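PDB 2GK3: putative cytoplasmic protein from Salmonella typhimurium, which is of unknown function but belongs to a putative class I glutamine amidotransferase-like family and assembles into a hexamer. Local coordinates for residues H21-H26 and T34-E39; I81-I86 and L121-G126; P184-Y189 and A221-D226. One frame throughout, in Å; residues are numbered along the deposited sequence. Where two conformers were deposited one is given.

Contact 1 of 3, residues H21-H26 and T34-E39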
loop_
_atom_site.group_PDB
_atom_site.type_symbol
_atom_site.label_atom_id
_atom_site.label_comp_id
_atom_site.label_asym_id
_atom_site.label_seq_id
_atom_site.Cartn_x
_atom_site.Cartn_y
_atom_site.Cartn_z
ATOM N N HIS E 21 -6.499 10.626 5.581
ATOM C CA HIS E 21 -7.134 9.321 5.379
ATOM C C HIS E 21 -6.063 8.222 5.505
ATOM O O HIS E 21 -5.342 7.952 4.536
ATOM C CB HIS E 21 -7.739 9.243 3.959
ATOM C CG HIS E 21 -9.058 9.940 3.789
ATOM N ND1 HIS E 21 -9.165 11.232 3.323
ATOM C CD2 HIS E 21 -10.327 9.501 3.960
ATOM C CE1 HIS E 21 -10.440 11.573 3.246
ATOM N NE2 HIS E 21 -11.167 10.539 3.628
ATOM N N ILE E 22 -5.943 7.582 6.671
ATOM C CA ILE E 22 -4.926 6.534 6.836
ATOM C C ILE E 22 -5.449 5.227 6.287
ATOM O O ILE E 22 -6.557 4.806 6.608
ATOM C CB ILE E 22 -4.437 6.304 8.303
ATOM C CG1 ILE E 22 -3.889 7.587 8.939
ATOM C CG2 ILE E 22 -3.350 5.238 8.346
ATOM C CD1 ILE E 22 -4.879 8.250 9.852
ATOM N N HIS E 23 -4.641 4.597 5.441
ATOM C CA HIS E 23 -4.800 3.193 5.171
ATOM C C HIS E 23 -3.797 2.440 6.046
ATOM O O HIS E 23 -2.609 2.682 5.952
ATOM C CB HIS E 23 -4.578 2.916 3.696
ATOM C CG HIS E 23 -4.844 1.496 3.315
ATOM N ND1 HIS E 23 -6.076 0.900 3.487
ATOM C CD2 HIS E 23 -4.029 0.545 2.795
ATOM C CE1 HIS E 23 -6.010 -0.357 3.086
ATOM N NE2 HIS E 23 -4.780 -0.598 2.659
HETATM N N MSE E 24 -4.276 1.558 6.924
HETATM C CA MSE E 24 -3.370 0.732 7.760
HETATM C C MSE E 24 -3.349 -0.695 7.322
HETATM O O MSE E 24 -4.378 -1.362 7.349
HETATM C CB MSE E 24 -3.815 0.663 9.203
HETATM C CG MSE E 24 -4.003 1.936 9.888
HETATM SE SE MSE E 24 -4.052 1.566 11.765
HETATM C CE MSE E 24 -4.849 3.264 12.063
ATOM N N ILE E 25 -2.166 -1.174 6.997
ATOM C CA ILE E 25 -1.959 -2.543 6.635
ATOM C C ILE E 25 -1.368 -3.241 7.869
ATOM O O ILE E 25 -0.248 -2.920 8.294
ATOM C CB ILE E 25 -1.001 -2.647 5.418
ATOM C CG1 ILE E 25 -1.599 -1.917 4.180
ATOM C CG2 ILE E 25 -0.639 -4.100 5.129
ATOM C CD1 ILE E 25 -0.594 -1.653 3.022
ATOM N N HIS E 26 -2.129 -4.178 8.447
ATOM C CA HIS E 26 -1.703 -4.895 9.658
ATOM C C HIS E 26 -1.167 -6.252 9.262
ATOM O O HIS E 26 -1.957 -7.153 9.029
ATOM C CB HIS E 26 -2.865 -5.135 10.639
ATOM C CG HIS E 26 -3.681 -3.923 10.973
ATOM N ND1 HIS E 26 -3.693 -3.355 12.232
ATOM C CD2 HIS E 26 -4.580 -3.224 10.240
ATOM C CE1 HIS E 26 -4.544 -2.346 12.251
ATOM N NE2 HIS E 26 -5.090 -2.241 11.054
ATOM N N THR E 34 -6.581 -5.028 6.598
ATOM C CA THR E 34 -6.444 -3.574 6.525
ATOM C C THR E 34 -7.557 -2.882 7.290
ATOM O O THR E 34 -8.651 -3.408 7.401
ATOM C CB THR E 34 -6.413 -3.091 5.059
ATOM O OG1 THR E 34 -7.701 -3.259 4.482
ATOM C CG2 THR E 34 -5.412 -3.883 4.234
ATOM N N SER E 35 -7.274 -1.717 7.850
ATOM C CA SER E 35 -8.340 -0.875 8.372
ATOM C C SER E 35 -8.078 0.545 7.873
ATOM O O SER E 35 -6.918 0.952 7.720
ATOM C CB SER E 35 -8.435 -0.937 9.903
ATOM O OG SER E 35 -7.243 -0.495 10.541
ATOM N N SER E 36 -9.147 1.280 7.575
ATOM C CA SER E 36 -8.974 2.599 6.997
ATOM C C SER E 36 -9.642 3.614 7.873
ATOM O O SER E 36 -10.734 3.392 8.362
ATOM C CB SER E 36 -9.466 2.679 5.543
ATOM O OG SER E 36 -8.595 1.944 4.705
ATOM N N LYS E 37 -8.961 4.746 8.036
ATOM C CA LYS E 37 -9.251 5.648 9.126
ATOM C C LYS E 37 -9.181 7.109 8.648
ATOM O O LYS E 37 -8.096 7.613 8.316
ATOM C CB LYS E 37 -8.246 5.382 10.272
ATOM C CG LYS E 37 -8.599 6.082 11.568
ATOM C CD LYS E 37 -7.517 5.907 12.650
ATOM C CE LYS E 37 -8.048 6.480 13.958
ATOM N NZ LYS E 37 -6.978 6.611 14.984
ATOM N N TYR E 38 -10.340 7.765 8.592
ATOM C CA TYR E 38 -10.399 9.223 8.476
ATOM C C TYR E 38 -10.257 9.924 9.854
ATOM O O TYR E 38 -10.772 9.435 10.862
ATOM C CB TYR E 38 -11.691 9.640 7.782
ATOM C CG TYR E 38 -11.813 11.123 7.556
ATOM C CD1 TYR E 38 -10.983 11.780 6.637
ATOM C CD2 TYR E 38 -12.761 11.874 8.240
ATOM C CE1 TYR E 38 -11.087 13.154 6.414
ATOM C CE2 TYR E 38 -12.876 13.259 8.030
ATOM C CZ TYR E 38 -12.031 13.889 7.122
ATOM O OH TYR E 38 -12.128 15.242 6.900
ATOM N N GLU E 39 -9.536 11.047 9.892
ATOM C CA GLU E 39 -9.466 11.901 11.086
ATOM C C GLU E 39 -9.335 13.334 10.644
ATOM O O GLU E 39 -8.861 13.622 9.540
ATOM C CB GLU E 39 -8.274 11.582 12.015
ATOM C CG GLU E 39 -7.897 10.108 12.197
ATOM C CD GLU E 39 -6.799 9.916 13.235
ATOM O OE1 GLU E 39 -7.126 9.994 14.439
ATOM O OE2 GLU E 39 -5.613 9.689 12.864
#
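S35 OG and H26 NE2 hydrogen-bond over 2.8 Å, nearly straight at 167°, the hydroxyl near the imidazole plane at its edge; either could be the donor, and Y99 OH of the third subunit is a further partner of that hydroxyl. With chi1 at 61°, S35 OG stands between backbone N and carbonyl carbon, which directs it at the imidazole. On the opposite face of the hairpin, H23 ND1 donates to S36 OG over 3.0 Å, almost straight at 170° and in the ring plane, and S27 OG of the fourth subunit also bonds this serine. The same imidazole presses CE1 on T34 CB at 3.4 Å. Sharing that face, Y38 CD1 comes 3.3 Å from H21 NE2, over one face of the imidazole and off toward its rim, the two rings oblique to each other. On the S35 face, I22 CD1 packs against E39 OE2, which W20 NE1 holds. Between the two faces runs the antiparallel ladder, I22 with K37 and M24 with S35 being hydrogen-bonded pairs. This hairpin of strands 12-28 and 31-40 projects from the subunit body. Its 21-26 edge meets an antiparallel strand of the second subunit, selenomethionine M24 packing on M24 of that subunit, and the sheet runs on across the interface.

Contact 2 of 3, residues I81-I86 and L121-G126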
loop_
_atom_site.group_PDB
_atom_site.type_symbol
_atom_site.label_atom_id
_atom_site.label_comp_id
_atom_site.label_asym_id
_atom_site.label_seq_id
_atom_site.Cartn_x
_atom_site.Cartn_y
_atom_site.Cartn_z
ATOM N N ILE E 81 -7.088 33.532 5.013
ATOM C CA ILE E 81 -7.022 32.111 4.677
ATOM C C ILE E 81 -5.931 31.458 5.525
ATOM O O ILE E 81 -4.812 31.969 5.614
ATOM C CB ILE E 81 -6.789 31.884 3.173
ATOM C CG1 ILE E 81 -8.033 32.334 2.377
ATOM C CG2 ILE E 81 -6.429 30.400 2.872
ATOM C CD1 ILE E 81 -7.831 32.476 0.868
ATOM N N VAL E 82 -6.271 30.338 6.165
ATOM C CA VAL E 82 -5.310 29.530 6.910
ATOM C C VAL E 82 -5.029 28.214 6.203
ATOM O O VAL E 82 -5.947 27.490 5.837
ATOM C CB VAL E 82 -5.759 29.286 8.359
ATOM C CG1 VAL E 82 -4.674 28.582 9.143
ATOM C CG2 VAL E 82 -6.083 30.614 9.041
ATOM N N ILE E 83 -3.745 27.924 5.975
ATOM C CA ILE E 83 -3.314 26.658 5.389
ATOM C C ILE E 83 -2.527 25.884 6.448
ATOM O O ILE E 83 -1.559 26.393 7.013
ATOM C CB ILE E 83 -2.424 26.878 4.134
ATOM C CG1 ILE E 83 -3.161 27.710 3.076
ATOM C CG2 ILE E 83 -1.908 25.535 3.576
ATOM C CD1 ILE E 83 -2.261 28.215 1.910
ATOM N N SER E 84 -2.941 24.652 6.715
ATOM C CA SER E 84 -2.307 23.852 7.739
ATOM C C SER E 84 -2.293 22.366 7.367
ATOM O O SER E 84 -3.334 21.778 7.073
ATOM C CB SER E 84 -2.982 24.097 9.097
ATOM O OG SER E 84 -2.273 23.426 10.130
ATOM N N ASP E 85 -1.098 21.771 7.386
ATOM C CA ASP E 85 -0.908 20.346 7.055
ATOM C C ASP E 85 -1.605 19.925 5.761
ATOM O O ASP E 85 -2.226 18.864 5.687
ATOM C CB ASP E 85 -1.323 19.432 8.231
ATOM C CG ASP E 85 -0.147 18.679 8.846
ATOM O OD1 ASP E 85 0.893 18.540 8.182
ATOM O OD2 ASP E 85 -0.271 18.192 9.993
ATOM N N ILE E 86 -1.501 20.778 4.744
ATOM C CA ILE E 86 -1.872 20.411 3.385
ATOM C C ILE E 86 -0.781 20.863 2.389
ATOM O O ILE E 86 -0.389 22.020 2.357
ATOM C CB ILE E 86 -3.322 20.905 3.033
ATOM C CG1 ILE E 86 -3.671 20.663 1.559
ATOM C CG2 ILE E 86 -3.513 22.375 3.402
ATOM C CD1 ILE E 86 -5.136 21.023 1.226
ATOM N N LEU E 121 -3.102 35.787 5.008
ATOM C CA LEU E 121 -2.683 34.401 4.839
ATOM C C LEU E 121 -1.884 33.960 6.056
ATOM O O LEU E 121 -0.890 34.616 6.431
ATOM C CB LEU E 121 -1.834 34.243 3.567
ATOM C CG LEU E 121 -1.300 32.846 3.193
ATOM C CD1 LEU E 121 -2.457 31.887 3.060
ATOM C CD2 LEU E 121 -0.442 32.847 1.904
ATOM N N LEU E 122 -2.324 32.868 6.681
ATOM C CA LEU E 122 -1.551 32.250 7.740
ATOM C C LEU E 122 -1.238 30.810 7.337
ATOM O O LEU E 122 -2.131 30.068 6.931
ATOM C CB LEU E 122 -2.291 32.299 9.090
ATOM C CG LEU E 122 -1.823 31.308 10.186
ATOM C CD1 LEU E 122 -0.417 31.643 10.781
ATOM C CD2 LEU E 122 -2.881 31.166 11.296
HETATM N N MSE E 123 0.044 30.447 7.396
HETATM C CA MSE E 123 0.448 29.058 7.276
HETATM C C MSE E 123 0.864 28.547 8.653
HETATM O O MSE E 123 1.600 29.227 9.379
HETATM C CB MSE E 123 1.584 28.868 6.259
HETATM C CG MSE E 123 1.989 27.363 6.064
HETATM SE SE MSE E 123 3.024 26.992 4.476
HETATM C CE MSE E 123 1.619 27.020 3.108
ATOM N N ILE E 124 0.388 27.347 8.996
ATOM C CA ILE E 124 0.731 26.691 10.254
ATOM C C ILE E 124 1.614 25.496 9.938
ATOM O O ILE E 124 1.327 24.733 9.007
ATOM C CB ILE E 124 -0.541 26.252 11.027
ATOM C CG1 ILE E 124 -1.379 27.479 11.417
ATOM C CG2 ILE E 124 -0.176 25.361 12.251
ATOM C CD1 ILE E 124 -2.747 27.142 12.088
ATOM N N GLY E 125 2.696 25.340 10.704
ATOM C CA GLY E 125 3.677 24.286 10.452
ATOM C C GLY E 125 3.222 22.860 10.672
ATOM O O GLY E 125 2.235 22.601 11.370
ATOM N N GLY E 126 3.965 21.923 10.086
ATOM C CA GLY E 126 3.640 20.499 10.155
ATOM C C GLY E 126 4.333 19.691 9.067
ATOM O O GLY E 126 5.141 20.232 8.308
HETATM O O HOH W 1 -0.267 21.615 10.529
#
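S84 OG is gripped by water 1 at 2.7 Å and by E18 OE2 of the neighbouring strand, while its flank leans on I124 CB at 3.4 Å. The same water reaches across to G125 O, 2.8 Å away, and can bridge the two segments just past the paired strands, where their side-by-side pairing gives out. Just beyond, D85 adopts a left-handed helical backbone conformation and brings its carboxylate close to the opposing segment, D85 OD1 lying 3.7 Å from G126 C. L128 N bonds D85 OD1, and a glycerol probably left from crystallisation makes a weak bond to D85 OD2.

Residues 81-84 and 121-124 are adjacent parallel strands of the central sheet, inclined to each other by only 16°, at the very centre of the chain. The glycerol beside their C-terminal ends is consistent with a pocket there, the end of the sheet where class I glutamine amidotransferases carry their active site. Before that turn, three backbone bonds alternate between the strands: L122 N bonds I81 O, I83 N bonds L122 O at 2.8 Å, and I124 N bonds I83 O, all three nearly straight.

Side chains pack in two layers. On one, V82 and L122 stand side by side, V82 CG1 meeting L122 CD2 at 3.8 Å, and I124 CD1 comes in against the same V82 methyl; helix 242-253 covers them with W246, L250 and I253. On the other, I83 spans two neighbours: I83 CD1 meets L121 CD1 at 3.9 Å, while I83 CG2 touches M123 CE, the terminal methyl of a selenomethionine whose chain turns about its CG-SE bond (chi3 -78°) to reach it.

Contact 3 of 3, residues P184-Y189 and A221-D226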
loop_
_atom_site.group_PDB
_atom_site.type_symbol
_atom_site.label_atom_id
_atom_site.label_comp_id
_atom_site.label_asym_id
_atom_site.label_seq_id
_atom_site.Cartn_x
_atom_site.Cartn_y
_atom_site.Cartn_z
ATOM N N PRO E 184 4.492 27.481 26.456
ATOM C CA PRO E 184 4.523 26.027 26.534
ATOM C C PRO E 184 5.640 25.361 25.732
ATOM O O PRO E 184 6.360 26.010 24.978
ATOM C CB PRO E 184 3.158 25.608 25.971
ATOM C CG PRO E 184 2.619 26.813 25.245
ATOM C CD PRO E 184 3.532 27.976 25.453
ATOM N N VAL E 185 5.735 24.049 25.883
ATOM C CA VAL E 185 6.678 23.220 25.177
ATOM C C VAL E 185 6.065 22.693 23.858
ATOM O O VAL E 185 4.849 22.466 23.767
ATOM C CB VAL E 185 7.168 22.105 26.149
ATOM C CG1 VAL E 185 7.577 20.834 25.444
ATOM C CG2 VAL E 185 8.312 22.653 27.042
ATOM N N PHE E 186 6.922 22.545 22.844
ATOM C CA PHE E 186 6.588 22.005 21.526
ATOM C C PHE E 186 7.531 20.876 21.239
ATOM O O PHE E 186 8.682 20.904 21.693
ATOM C CB PHE E 186 6.756 23.067 20.443
ATOM C CG PHE E 186 5.840 24.212 20.606
ATOM C CD1 PHE E 186 6.141 25.230 21.516
ATOM C CD2 PHE E 186 4.644 24.254 19.891
ATOM C CE1 PHE E 186 5.269 26.282 21.722
ATOM C CE2 PHE E 186 3.755 25.296 20.081
ATOM C CZ PHE E 186 4.060 26.318 20.999
ATOM N N LEU E 187 7.065 19.884 20.479
ATOM C CA LEU E 187 7.864 18.683 20.238
ATOM C C LEU E 187 8.550 18.691 18.860
ATOM O O LEU E 187 9.126 17.693 18.415
ATOM C CB LEU E 187 7.016 17.430 20.497
ATOM C CG LEU E 187 7.038 16.765 21.903
ATOM C CD1 LEU E 187 7.392 17.662 23.082
ATOM C CD2 LEU E 187 5.769 16.049 22.209
ATOM N N GLY E 188 8.512 19.848 18.202
ATOM C CA GLY E 188 9.013 19.955 16.842
ATOM C C GLY E 188 8.499 21.179 16.122
ATOM O O GLY E 188 7.572 21.839 16.590
ATOM N N TYR E 189 9.129 21.489 14.989
ATOM C CA TYR E 189 8.775 22.646 14.178
ATOM C C TYR E 189 9.427 22.542 12.803
ATOM O O TYR E 189 10.360 21.751 12.613
ATOM C CB TYR E 189 9.161 23.967 14.879
ATOM C CG TYR E 189 10.662 24.168 15.096
ATOM C CD1 TYR E 189 11.404 24.972 14.229
ATOM C CD2 TYR E 189 11.317 23.579 16.177
ATOM C CE1 TYR E 189 12.767 25.186 14.425
ATOM C CE2 TYR E 189 12.684 23.784 16.396
ATOM C CZ TYR E 189 13.406 24.589 15.513
ATOM O OH TYR E 189 14.761 24.776 15.698
ATOM N N ALA E 221 1.408 35.744 7.874
ATOM C CA ALA E 221 1.867 35.195 9.127
ATOM C C ALA E 221 2.274 33.737 8.932
ATOM O O ALA E 221 1.714 33.007 8.091
ATOM C CB ALA E 221 0.799 35.313 10.195
ATOM N N CYS E 222 3.275 33.323 9.691
ATOM C CA CYS E 222 3.683 31.926 9.657
ATOM C C CYS E 222 3.876 31.491 11.090
ATOM O O CYS E 222 4.535 32.189 11.861
ATOM C CB CYS E 222 4.983 31.738 8.858
ATOM S SG CYS E 222 4.799 31.876 7.066
ATOM N N PHE E 223 3.281 30.361 11.448
ATOM C CA PHE E 223 3.544 29.771 12.731
ATOM C C PHE E 223 4.247 28.463 12.447
ATOM O O PHE E 223 3.692 27.600 11.772
ATOM C CB PHE E 223 2.252 29.555 13.531
ATOM C CG PHE E 223 2.499 29.061 14.924
ATOM C CD1 PHE E 223 2.826 29.958 15.944
ATOM C CD2 PHE E 223 2.434 27.707 15.215
ATOM C CE1 PHE E 223 3.081 29.516 17.240
ATOM C CE2 PHE E 223 2.672 27.249 16.513
ATOM C CZ PHE E 223 2.998 28.156 17.532
HETATM N N MSE E 224 5.463 28.312 12.967
HETATM C CA MSE E 224 6.401 27.318 12.410
HETATM C C MSE E 224 6.236 25.942 12.994
HETATM O O MSE E 224 6.774 24.967 12.473
HETATM C CB MSE E 224 7.866 27.783 12.527
HETATM C CG MSE E 224 8.178 29.099 11.820
HETATM SE SE MSE E 224 7.576 29.267 9.964
HETATM C CE MSE E 224 7.245 31.129 10.238
ATOM N N SER E 225 5.509 25.861 14.098
ATOM C CA SER E 225 5.164 24.570 14.672
ATOM C C SER E 225 3.679 24.304 14.402
ATOM O O SER E 225 3.015 25.057 13.674
ATOM C CB SER E 225 5.492 24.545 16.165
ATOM O OG SER E 225 5.290 23.262 16.705
ATOM N N ASP E 226 3.168 23.235 14.987
ATOM C CA ASP E 226 1.816 22.770 14.722
ATOM C C ASP E 226 0.777 23.342 15.708
ATOM O O ASP E 226 1.113 23.763 16.816
ATOM C CB ASP E 226 1.830 21.250 14.792
ATOM C CG ASP E 226 0.751 20.600 13.941
ATOM O OD1 ASP E 226 -0.274 21.247 13.602
ATOM O OD2 ASP E 226 0.936 19.409 13.643
#
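S225 and F186 meet where the hydroxyl of S225 lies beside the F186 ring and bonds a carbonyl of the segment that carries F186. S225 OG donates to G188 O over 2.7 Å, approaching in the carbonyl plane with a C=O...donor angle of 160°. With OG anti to the backbone N of S225 (chi1 -174°), the hydroxyl points across to the other segment, and it passes 3.4 Å from F186 CD2, where ring and hydroxyl meet obliquely. The carbonyl gripped follows directly on the corner the chain turns at L187.

F186 also reaches the side chain of F223 from the opposite direction: F186 CE2 comes to F223 CZ at 3.9 Å, lying in the plane of the F223 ring at its edge. Each phenyl has a further aromatic neighbour, F236 beside F186 and W246 edge-to-face with F223, so the pair belongs to a wider aromatic cluster.

Y189 contributes through its base. Its CB packs on S225 CB at 3.9 Å and on M224 O at 3.5 Å, whereas the ring heads off from the contact (chi1 64°) and takes its hydroxyl to D207 and N205.

The contact thus joins the end of strand 218-223 and the loop after it to the bent strand 185-194. Backbone bonds connect the latter to strands 158-161 and 164-169, strand 207-215 lies along F223, M224 and S225, and helix 234-237 packs on F223 from its residue F236.

Overall arrangement
The three contacts follow one another along the chain, each closing before the next opens. Contacts 2 and 3 are neighbours, their centres 12 Å apart: strand 120-124 pairs in parallel with strand 218-223, and M123 O to F223 N and G125 N to F223 O are probable hydrogen bonds between them. D85 and D226 both approach bound glycerol, consistent with a shared pocket near these strand ends. Contact 1 stands about 24 Å from contact 2 and 27 Å from contact 3, centre to centre. Strand 12-28 links the two regions, lying beside strand 80-84 in the core and running out into the hairpin that meets other subunits of the hexamer.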